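Local coordinates for twin-arginine translocation pathway signal protein (Burkholderia phytofirmans, PDB 2RJO) that probably serves as a periplasmic sugar-binding protein, exported by the twin-arginine route and holding beta-D-galactopyranose in its ligand pocket, at residues G135-A141 with G167-L171; A126-K131 with A161-F165; L65-V69 with L256-L261. All coordinates share one frame; numbering follows the deposited sequence.

Overall arrangement
Along the chain, strand 65-69 comes first, one of the parallel strands of the larger, mixed sheet. Its partner in contact 3, on helix 253-268, follows only after 186 residues, a loop within which contacts 1 and 2 nest. There the chain forms part of the four-stranded parallel sheet and its flanking helices: helix 118-132, strand 137-143, helix 149-163 and strand 168-175. Contact 2 closes a loop of 29 residues and contact 1 one of 25; they cross, their segments alternating, and touch where Ile168 packs on Phe130 and Leu162. Contact 1 joins two neighbouring strands, contact 2 the helices beside them. Contact 3 lies on the opposite side of the chain's centre from both, about 39 Å from contact 1 between centres.

Contact 1 (G135-A141 with G167-L171)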
ATOM      1  N   GLY A 135      -8.005  -6.996  25.832  1.00 31.00           N
ATOM      2  CA  GLY A 135      -7.230  -5.834  26.229  1.00 30.89           C
ATOM      3  C   GLY A 135      -6.006  -6.108  27.076  1.00 31.51           C
ATOM      4  O   GLY A 135      -5.351  -5.181  27.550  1.00 32.58           O
ATOM      5  N   LYS A 136      -5.677  -7.380  27.255  1.00 32.31           N
ATOM      6  CA  LYS A 136      -4.536  -7.771  28.075  1.00 32.89           C
ATOM      7  C   LYS A 136      -3.806  -8.915  27.377  1.00 32.35           C
ATOM      8  O   LYS A 136      -4.440  -9.760  26.736  1.00 32.31           O
ATOM      9  CB  LYS A 136      -5.050  -8.239  29.444  1.00 35.76           C
ATOM     10  CG  LYS A 136      -3.981  -8.541  30.482  1.00 38.46           C
ATOM     11  CD  LYS A 136      -4.620  -9.020  31.801  1.00 40.40           C
ATOM     12  CE  LYS A 136      -5.269 -10.410  31.665  1.00 41.60           C
ATOM     13  NZ  LYS A 136      -4.255 -11.521  31.581  1.00 42.05           N
ATOM     14  N   GLY A 137      -2.486  -8.947  27.488  1.00 30.17           N
ATOM     15  CA  GLY A 137      -1.759 -10.023  26.847  1.00 30.99           C
ATOM     16  C   GLY A 137      -0.532  -9.576  26.087  1.00 29.17           C
ATOM     17  O   GLY A 137      -0.336  -8.383  25.834  1.00 30.36           O
ATOM     18  N   GLY A 138       0.291 -10.548  25.705  1.00 29.61           N
ATOM     19  CA  GLY A 138       1.512 -10.246  24.985  1.00 28.05           C
ATOM     20  C   GLY A 138       1.297 -10.174  23.493  1.00 27.18           C
ATOM     21  O   GLY A 138       0.604 -11.009  22.911  1.00 26.58           O
ATOM     22  N   VAL A 139       1.913  -9.179  22.868  1.00 26.52           N
ATOM     23  CA  VAL A 139       1.772  -8.987  21.430  1.00 25.39           C
ATOM     24  C   VAL A 139       3.089  -8.813  20.700  1.00 24.38           C
ATOM     25  O   VAL A 139       3.972  -8.105  21.166  1.00 25.61           O
ATOM     26  CB  VAL A 139       0.911  -7.752  21.140  1.00 25.59           C
ATOM     27  CG1 VAL A 139       0.673  -7.625  19.657  1.00 24.82           C
ATOM     28  CG2 VAL A 139      -0.402  -7.855  21.899  1.00 28.14           C
ATOM     29  N   VAL A 140       3.223  -9.478  19.556  1.00 22.74           N
ATOM     30  CA  VAL A 140       4.416  -9.335  18.732  1.00 21.36           C
ATOM     31  C   VAL A 140       3.955  -8.571  17.488  1.00 21.24           C
ATOM     32  O   VAL A 140       2.806  -8.725  17.068  1.00 21.50           O
ATOM     33  CB  VAL A 140       5.022 -10.703  18.321  1.00 21.77           C
ATOM     34  CG1 VAL A 140       5.654 -11.370  19.522  1.00 19.95           C
ATOM     35  CG2 VAL A 140       3.955 -11.604  17.715  1.00 20.29           C
ATOM     36  N   ALA A 141       4.828  -7.751  16.905  1.00 19.79           N
ATOM     37  CA  ALA A 141       4.454  -6.973  15.726  1.00 18.86           C
ATOM     38  C   ALA A 141       5.487  -7.012  14.600  1.00 18.59           C
ATOM     39  O   ALA A 141       6.695  -6.918  14.837  1.00 21.10           O
ATOM     40  CB  ALA A 141       4.177  -5.533  16.126  1.00 16.21           C
ATOM     41  N   GLY A 167      -2.759  -2.568  29.303  1.00 34.28           N
ATOM     42  CA  GLY A 167      -2.816  -3.966  29.667  1.00 32.93           C
ATOM     43  C   GLY A 167      -2.137  -4.828  28.620  1.00 32.15           C
ATOM     44  O   GLY A 167      -1.952  -6.023  28.827  1.00 32.20           O
ATOM     45  N   ILE A 168      -1.779  -4.226  27.487  1.00 31.63           N
ATOM     46  CA  ILE A 168      -1.111  -4.945  26.400  1.00 28.79           C
ATOM     47  C   ILE A 168       0.398  -4.782  26.532  1.00 28.82           C
ATOM     48  O   ILE A 168       0.889  -3.671  26.713  1.00 28.77           O
ATOM     49  CB  ILE A 168      -1.545  -4.397  25.014  1.00 28.32           C
ATOM     50  CG1 ILE A 168      -3.023  -4.704  24.771  1.00 25.82           C
ATOM     51  CG2 ILE A 168      -0.713  -5.033  23.916  1.00 25.56           C
ATOM     52  CD1 ILE A 168      -3.310  -6.168  24.595  1.00 25.66           C
ATOM     53  N   GLN A 169       1.131  -5.883  26.442  1.00 29.78           N
ATOM     54  CA  GLN A 169       2.583  -5.829  26.545  1.00 31.09           C
ATOM     55  C   GLN A 169       3.187  -6.149  25.178  1.00 30.50           C
ATOM     56  O   GLN A 169       2.987  -7.237  24.640  1.00 30.61           O
ATOM     57  CB  GLN A 169       3.074  -6.819  27.624  1.00 32.41           C
ATOM     58  CG  GLN A 169       4.426  -7.511  27.369  1.00 36.72           C
ATOM     59  CD  GLN A 169       5.644  -6.773  27.942  1.00 40.31           C
ATOM     60  OE1 GLN A 169       6.016  -5.678  27.480  1.00 41.84           O
ATOM     61  NE2 GLN A 169       6.282  -7.382  28.943  1.00 39.08           N
ATOM     62  N   LEU A 170       3.903  -5.182  24.610  1.00 29.40           N
ATOM     63  CA  LEU A 170       4.543  -5.362  23.311  1.00 27.73           C
ATOM     64  C   LEU A 170       5.782  -6.221  23.499  1.00 27.45           C
ATOM     65  O   LEU A 170       6.826  -5.739  23.955  1.00 27.19           O
ATOM     66  CB  LEU A 170       4.947  -4.014  22.714  1.00 27.15           C
ATOM     67  CG  LEU A 170       5.528  -4.059  21.299  1.00 25.15           C
ATOM     68  CD1 LEU A 170       4.485  -4.579  20.321  1.00 22.48           C
ATOM     69  CD2 LEU A 170       5.990  -2.669  20.899  1.00 25.18           C
ATOM     70  N   LEU A 171       5.676  -7.495  23.135  1.00 26.08           N
ATOM     71  CA  LEU A 171       6.801  -8.397  23.305  1.00 25.00           C
ATOM     72  C   LEU A 171       8.012  -8.089  22.433  1.00 24.98           C
ATOM     73  O   LEU A 171       9.145  -8.133  22.925  1.00 23.60           O
ATOM     74  CB  LEU A 171       6.351  -9.839  23.087  1.00 23.46           C
ATOM     75  CG  LEU A 171       5.213 -10.279  24.007  1.00 22.86           C
ATOM     76  CD1 LEU A 171       4.795 -11.710  23.678  1.00 20.21           C
ATOM     77  CD2 LEU A 171       5.652 -10.166  25.451  1.00 22.66           C
TER
HETATM   78  O   HOH W   1      -5.666  -2.791  28.146  1.00 37.06           O
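Val139 and Ile168 make the tight part of this contact: CG2 of Val139 meets CG2 of Ile168 at 3.5 Å, closer than ordinary methyl contact. Chi1 of -175° in Val139 puts that branch beside the backbone N, where it meets the Ile168 methyl. Val139 N donates to Gln169 O at 2.8 Å and Leu171 N to Val139 O at 2.7 Å, so both polar backbone atoms of a buried residue are spent on the neighbouring strand. Beta-branched residues suit such extended backbone. The strands run parallel and are the two outer pieces of a beta-alpha-beta unit whose crossover is helix 149-163; Phe130 of helix 118-132 also packs on Val139 and Ile168. Gly138 leaves room for Leu171, whose CD1 lies 3.8 Å from Gly138 CA. Gln169 N still makes a nearly straight bond to Gly137 O (3.0 Å), but beyond it the pairing slackens, Gly137 N reaching Gly167 O at 3.3 Å. Here the chain is more exposed. Lys136 turns its side chain away, only its first carbons brushing Gly167 O, and Gln169 likewise leads its amide outward. In the loop residues before the two strands, a water accepts from Gly167 N at 3.1 Å.

Contact 2 (A126-K131 with A161-F165); sequences ATQLFK and ALKKF
Phe130 fills the gap between helix 118-132 and the end of helix 149-163, two helices that lie beside the parallel sheet of an alpha/beta domain of the periplasmic binding protein family. Its path can be followed outward from the backbone. Phe130 CB lies over one face of the Phe165 ring, a CH-pi contact 3.8 Å from the ring centroid and 22° off the normal. Chi1 of -58° sets CG anti to the carbonyl carbon and turns the ring toward Ala161 and Leu162, with one face still over Ala126 O of its own helix. CD2 then passes CG and CD2 of Phe165; the two rings meet obliquely, their planes 57° apart. Further out, Phe130 CE2 reaches Ala161 CB at 3.5 Å. At the tip, CZ of Phe130 touches CD2 of Leu162, also at 3.5 Å, the two side chains crossing near a right angle. A long flat side chain suits this place because it can meet three residues of the other segment.

Small residues let the backbones draw together beside it: CB of Ala126 and CB of Ala161 are only 3.4 Å apart, a tight fit for two methyls. Thr127 stands alongside, its OG1 bonded to the carbonyl of Glu123 in its own helix. On the more exposed flank, the aliphatic part of Lys131 closes the outer end of Phe165: its bent chain brings Lys131 CE to the ring's edge, 3.5 Å from Phe165 CZ.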
ATOM      1  N   ALA A 126      -4.896  -2.304  15.282  1.00 25.96           N
ATOM      2  CA  ALA A 126      -4.292  -2.611  16.566  1.00 26.32           C
ATOM      3  C   ALA A 126      -5.346  -2.576  17.665  1.00 26.46           C
ATOM      4  O   ALA A 126      -5.313  -3.384  18.598  1.00 25.85           O
ATOM      5  CB  ALA A 126      -3.193  -1.606  16.877  1.00 25.61           C
ATOM      6  N   THR A 127      -6.273  -1.628  17.569  1.00 26.06           N
ATOM      7  CA  THR A 127      -7.320  -1.518  18.575  1.00 26.15           C
ATOM      8  C   THR A 127      -8.237  -2.732  18.513  1.00 26.38           C
ATOM      9  O   THR A 127      -8.640  -3.266  19.543  1.00 26.48           O
ATOM     10  CB  THR A 127      -8.151  -0.239  18.377  1.00 26.07           C
ATOM     11  OG1 THR A 127      -7.346   0.895  18.719  1.00 27.43           O
ATOM     12  CG2 THR A 127      -9.393  -0.251  19.256  1.00 23.30           C
ATOM     13  N   GLN A 128      -8.562  -3.166  17.301  1.00 26.84           N
ATOM     14  CA  GLN A 128      -9.423  -4.327  17.121  1.00 26.81           C
ATOM     15  C   GLN A 128      -8.729  -5.569  17.658  1.00 26.52           C
ATOM     16  O   GLN A 128      -9.368  -6.423  18.271  1.00 26.50           O
ATOM     17  CB  GLN A 128      -9.749  -4.530  15.643  1.00 28.05           C
ATOM     18  CG  GLN A 128     -10.539  -5.800  15.364  1.00 31.50           C
ATOM     19  CD  GLN A 128     -11.922  -5.782  16.002  1.00 34.31           C
ATOM     20  OE1 GLN A 128     -12.823  -5.065  15.550  1.00 34.43           O
ATOM     21  NE2 GLN A 128     -12.093  -6.568  17.064  1.00 33.54           N
ATOM     22  N   LEU A 129      -7.424  -5.666  17.406  1.00 24.51           N
ATOM     23  CA  LEU A 129      -6.635  -6.796  17.865  1.00 25.31           C
ATOM     24  C   LEU A 129      -6.615  -6.869  19.394  1.00 25.71           C
ATOM     25  O   LEU A 129      -6.807  -7.936  19.982  1.00 25.34           O
ATOM     26  CB  LEU A 129      -5.206  -6.682  17.333  1.00 23.37           C
ATOM     27  CG  LEU A 129      -4.210  -7.722  17.843  1.00 21.23           C
ATOM     28  CD1 LEU A 129      -4.571  -9.093  17.284  1.00 20.60           C
ATOM     29  CD2 LEU A 129      -2.794  -7.339  17.439  1.00 21.46           C
ATOM     30  N   PHE A 130      -6.399  -5.730  20.044  1.00 26.86           N
ATOM     31  CA  PHE A 130      -6.353  -5.713  21.496  1.00 27.16           C
ATOM     32  C   PHE A 130      -7.712  -6.014  22.106  1.00 28.64           C
ATOM     33  O   PHE A 130      -7.791  -6.570  23.198  1.00 28.80           O
ATOM     34  CB  PHE A 130      -5.839  -4.365  22.003  1.00 28.54           C
ATOM     35  CG  PHE A 130      -4.474  -4.001  21.483  1.00 26.57           C
ATOM     36  CD1 PHE A 130      -3.555  -4.992  21.110  1.00 25.63           C
ATOM     37  CD2 PHE A 130      -4.092  -2.664  21.383  1.00 25.71           C
ATOM     38  CE1 PHE A 130      -2.280  -4.649  20.645  1.00 24.53           C
ATOM     39  CE2 PHE A 130      -2.816  -2.312  20.918  1.00 25.50           C
ATOM     40  CZ  PHE A 130      -1.911  -3.310  20.548  1.00 24.60           C
ATOM     41  N   LYS A 131      -8.786  -5.642  21.419  1.00 30.00           N
ATOM     42  CA  LYS A 131     -10.111  -5.929  21.949  1.00 31.86           C
ATOM     43  C   LYS A 131     -10.243  -7.446  21.965  1.00 32.12           C
ATOM     44  O   LYS A 131     -10.659  -8.038  22.965  1.00 33.75           O
ATOM     45  CB  LYS A 131     -11.213  -5.340  21.064  1.00 32.57           C
ATOM     46  CG  LYS A 131     -11.182  -3.829  20.890  1.00 35.00           C
ATOM     47  CD  LYS A 131     -11.182  -3.106  22.226  1.00 37.34           C
ATOM     48  CE  LYS A 131     -11.530  -1.627  22.068  1.00 37.14           C
ATOM     49  NZ  LYS A 131     -12.973  -1.443  21.736  1.00 38.73           N
ATOM     50  N   ALA A 161      -2.081   2.707  19.841  1.00 30.20           N
ATOM     51  CA  ALA A 161      -3.109   1.818  20.352  1.00 29.23           C
ATOM     52  C   ALA A 161      -2.590   1.225  21.662  1.00 28.91           C
ATOM     53  O   ALA A 161      -3.353   0.989  22.599  1.00 29.46           O
ATOM     54  CB  ALA A 161      -3.396   0.727  19.337  1.00 28.95           C
ATOM     55  N   LEU A 162      -1.284   0.996  21.717  1.00 27.68           N
ATOM     56  CA  LEU A 162      -0.642   0.446  22.904  1.00 27.87           C
ATOM     57  C   LEU A 162      -0.773   1.421  24.073  1.00 29.10           C
ATOM     58  O   LEU A 162      -1.086   1.019  25.195  1.00 29.28           O
ATOM     59  CB  LEU A 162       0.838   0.173  22.623  1.00 25.64           C
ATOM     60  CG  LEU A 162       1.172  -0.996  21.684  1.00 22.69           C
ATOM     61  CD1 LEU A 162       2.629  -0.935  21.260  1.00 19.15           C
ATOM     62  CD2 LEU A 162       0.885  -2.303  22.386  1.00 21.65           C
ATOM     63  N   LYS A 163      -0.551   2.704  23.801  1.00 30.34           N
ATOM     64  CA  LYS A 163      -0.641   3.725  24.835  1.00 32.22           C
ATOM     65  C   LYS A 163      -2.043   3.772  25.422  1.00 33.51           C
ATOM     66  O   LYS A 163      -2.235   4.156  26.580  1.00 34.63           O
ATOM     67  CB  LYS A 163      -0.278   5.096  24.260  1.00 32.66           C
ATOM     68  CG  LYS A 163      -0.183   6.203  25.301  1.00 34.85           C
ATOM     69  CD  LYS A 163      -0.948   7.462  24.872  1.00 36.66           C
ATOM     70  CE  LYS A 163      -2.456   7.222  24.892  1.00 38.07           C
ATOM     71  NZ  LYS A 163      -3.270   8.452  24.558  1.00 36.81           N
ATOM     72  N   LYS A 164      -3.027   3.360  24.631  1.00 34.04           N
ATOM     73  CA  LYS A 164      -4.407   3.389  25.088  1.00 34.69           C
ATOM     74  C   LYS A 164      -4.854   2.047  25.670  1.00 34.86           C
ATOM     75  O   LYS A 164      -6.004   1.884  26.083  1.00 35.92           O
ATOM     76  CB  LYS A 164      -5.316   3.807  23.931  1.00 36.08           C
ATOM     77  CG  LYS A 164      -6.675   4.310  24.376  1.00 38.68           C
ATOM     78  CD  LYS A 164      -6.540   5.568  25.257  1.00 40.92           C
ATOM     79  CE  LYS A 164      -7.901   6.003  25.804  1.00 40.27           C
ATOM     80  NZ  LYS A 164      -7.835   7.368  26.404  1.00 41.13           N
ATOM     81  N   PHE A 165      -3.935   1.088  25.698  1.00 34.66           N
ATOM     82  CA  PHE A 165      -4.196  -0.243  26.247  1.00 34.01           C
ATOM     83  C   PHE A 165      -2.977  -0.614  27.058  1.00 35.29           C
ATOM     84  O   PHE A 165      -2.119  -1.368  26.585  1.00 36.09           O
ATOM     85  CB  PHE A 165      -4.364  -1.275  25.137  1.00 31.82           C
ATOM     86  CG  PHE A 165      -5.704  -1.234  24.465  1.00 30.31           C
ATOM     87  CD1 PHE A 165      -6.659  -2.212  24.736  1.00 29.68           C
ATOM     88  CD2 PHE A 165      -6.010  -0.236  23.547  1.00 29.00           C
ATOM     89  CE1 PHE A 165      -7.901  -2.202  24.101  1.00 28.55           C
ATOM     90  CE2 PHE A 165      -7.245  -0.211  22.905  1.00 28.22           C
ATOM     91  CZ  PHE A 165      -8.193  -1.197  23.184  1.00 28.95           C
TER

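Contact 3 (L65-V69 with L256-L261)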
ATOM      1  N   LEU A  65       5.129   9.549 -21.962  1.00 19.34           N
ATOM      2  CA  LEU A  65       4.783   8.509 -21.002  1.00 18.42           C
ATOM      3  C   LEU A  65       4.026   9.014 -19.770  1.00 19.35           C
ATOM      4  O   LEU A  65       4.222  10.143 -19.321  1.00 20.09           O
ATOM      5  CB  LEU A  65       6.077   7.803 -20.571  1.00 19.28           C
ATOM      6  CG  LEU A  65       6.112   6.888 -19.341  1.00 17.29           C
ATOM      7  CD1 LEU A  65       5.446   5.563 -19.638  1.00 16.02           C
ATOM      8  CD2 LEU A  65       7.565   6.653 -18.937  1.00 17.32           C
ATOM      9  N   VAL A  66       3.158   8.159 -19.242  1.00 18.07           N
ATOM     10  CA  VAL A  66       2.390   8.457 -18.042  1.00 18.00           C
ATOM     11  C   VAL A  66       2.703   7.337 -17.054  1.00 17.41           C
ATOM     12  O   VAL A  66       2.326   6.185 -17.262  1.00 17.13           O
ATOM     13  CB  VAL A  66       0.872   8.478 -18.309  1.00 18.44           C
ATOM     14  CG1 VAL A  66       0.117   8.661 -16.999  1.00 17.80           C
ATOM     15  CG2 VAL A  66       0.530   9.610 -19.264  1.00 17.02           C
ATOM     16  N   LEU A  67       3.394   7.692 -15.980  1.00 16.75           N
ATOM     17  CA  LEU A  67       3.805   6.731 -14.970  1.00 15.94           C
ATOM     18  C   LEU A  67       3.069   6.800 -13.632  1.00 17.38           C
ATOM     19  O   LEU A  67       2.879   7.880 -13.073  1.00 15.64           O
ATOM     20  CB  LEU A  67       5.301   6.899 -14.722  1.00 15.15           C
ATOM     21  CG  LEU A  67       5.924   6.002 -13.659  1.00 15.94           C
ATOM     22  CD1 LEU A  67       5.886   4.571 -14.151  1.00 15.28           C
ATOM     23  CD2 LEU A  67       7.342   6.438 -13.389  1.00 13.13           C
ATOM     24  N   ASN A  68       2.654   5.638 -13.130  1.00 17.14           N
ATOM     25  CA  ASN A  68       1.992   5.534 -11.829  1.00 18.02           C
ATOM     26  C   ASN A  68       2.921   4.637 -11.028  1.00 18.24           C
ATOM     27  O   ASN A  68       2.930   3.421 -11.223  1.00 19.84           O
ATOM     28  CB  ASN A  68       0.612   4.881 -11.950  1.00 18.59           C
ATOM     29  CG  ASN A  68      -0.105   4.802 -10.613  1.00 20.84           C
ATOM     30  OD1 ASN A  68       0.224   5.538  -9.689  1.00 17.18           O
ATOM     31  ND2 ASN A  68      -1.099   3.921 -10.513  1.00 18.82           N
ATOM     32  N   VAL A  69       3.701   5.232 -10.131  1.00 17.47           N
ATOM     33  CA  VAL A  69       4.685   4.475  -9.364  1.00 17.17           C
ATOM     34  C   VAL A  69       4.598   4.483  -7.840  1.00 17.49           C
ATOM     35  O   VAL A  69       4.282   5.496  -7.213  1.00 18.03           O
ATOM     36  CB  VAL A  69       6.118   4.933  -9.757  1.00 18.10           C
ATOM     37  CG1 VAL A  69       6.269   6.432  -9.492  1.00 17.63           C
ATOM     38  CG2 VAL A  69       7.169   4.150  -8.976  1.00 19.91           C
ATOM     39  N   LEU A 256      -6.236   1.858  -7.072  1.00 16.89           N
ATOM     40  CA  LEU A 256      -5.036   2.673  -6.990  1.00 18.37           C
ATOM     41  C   LEU A 256      -4.224   2.584  -8.272  1.00 17.93           C
ATOM     42  O   LEU A 256      -3.754   3.594  -8.784  1.00 15.75           O
ATOM     43  CB  LEU A 256      -4.160   2.230  -5.816  1.00 20.17           C
ATOM     44  CG  LEU A 256      -4.494   2.817  -4.454  1.00 22.91           C
ATOM     45  CD1 LEU A 256      -3.750   2.064  -3.362  1.00 22.43           C
ATOM     46  CD2 LEU A 256      -4.120   4.287  -4.457  1.00 23.07           C
ATOM     47  N   GLY A 257      -4.068   1.363  -8.779  1.00 18.53           N
ATOM     48  CA  GLY A 257      -3.308   1.138  -9.997  1.00 17.86           C
ATOM     49  C   GLY A 257      -3.828   1.849 -11.233  1.00 20.95           C
ATOM     50  O   GLY A 257      -3.045   2.341 -12.054  1.00 19.52           O
ATOM     51  N   GLY A 258      -5.151   1.896 -11.373  1.00 20.48           N
ATOM     52  CA  GLY A 258      -5.743   2.542 -12.525  1.00 20.77           C
ATOM     53  C   GLY A 258      -5.936   4.035 -12.378  1.00 21.03           C
ATOM     54  O   GLY A 258      -5.641   4.785 -13.306  1.00 21.64           O
ATOM     55  N   ILE A 259      -6.427   4.470 -11.222  1.00 20.21           N
ATOM     56  CA  ILE A 259      -6.664   5.887 -10.992  1.00 20.10           C
ATOM     57  C   ILE A 259      -5.377   6.716 -11.103  1.00 20.43           C
ATOM     58  O   ILE A 259      -5.392   7.801 -11.674  1.00 21.38           O
ATOM     59  CB  ILE A 259      -7.312   6.122  -9.607  1.00 19.16           C
ATOM     60  CG1 ILE A 259      -8.186   7.382  -9.650  1.00 16.29           C
ATOM     61  CG2 ILE A 259      -6.225   6.281  -8.536  1.00 19.73           C
ATOM     62  CD1 ILE A 259      -9.322   7.317 -10.649  1.00 16.78           C
ATOM     63  N   GLY A 260      -4.270   6.199 -10.571  1.00 19.40           N
ATOM     64  CA  GLY A 260      -3.006   6.916 -10.650  1.00 18.20           C
ATOM     65  C   GLY A 260      -2.702   7.321 -12.082  1.00 17.79           C
ATOM     66  O   GLY A 260      -2.359   8.478 -12.350  1.00 18.33           O
ATOM     67  N   LEU A 261      -2.842   6.366 -13.002  1.00 16.46           N
ATOM     68  CA  LEU A 261      -2.608   6.606 -14.423  1.00 16.07           C
ATOM     69  C   LEU A 261      -3.684   7.516 -15.024  1.00 17.71           C
ATOM     70  O   LEU A 261      -3.398   8.332 -15.887  1.00 17.46           O
ATOM     71  CB  LEU A 261      -2.603   5.285 -15.190  1.00 15.91           C
ATOM     72  CG  LEU A 261      -1.501   4.260 -14.938  1.00 14.75           C
ATOM     73  CD1 LEU A 261      -1.803   3.023 -15.764  1.00 12.64           C
ATOM     74  CD2 LEU A 261      -0.139   4.833 -15.311  1.00 14.47           C
TER
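Strand 65-69 and helix 256-261 run roughly antiparallel at 143°, their axes approaching to 7.6 Å. The CA atoms of Asn68 and Gly260 come within 5.3 Å of each other. Such proximity depends on Gly260, whose lack of a side chain lets the Asn68 amide lie against its CA, 3.6 Å from OD1. Asn68 extends from the strand with CG anti to the backbone N (chi1 -178°), which carries ND2 to two helix carbonyls. Asn68 ND2 donates to Gly257 O at 2.9 Å, approaching from above that carbonyl's plane although the oxygen lies close to the plane of the amide, and to Leu256 O at 3.2 Å. The latter oxygen also accepts the helical N-H of Gly260, which arrives from the opposite face. Beside the amide, Leu261 brings CD2 against Asn68 CB and Val66 O, both at 3.4 Å, and Val66 CG1 adds a looser apolar touch on Leu261 CD2. This helix packs on the mixed sheet of a periplasmic binding protein fold, with the Leu256 side chain about 8 Å from the bound galactose. The chemistry implies that one buried amide nitrogen, gripped by two bonds, fixes the rotation of Asn68 and pins a glycine-rich helical turn to the strand.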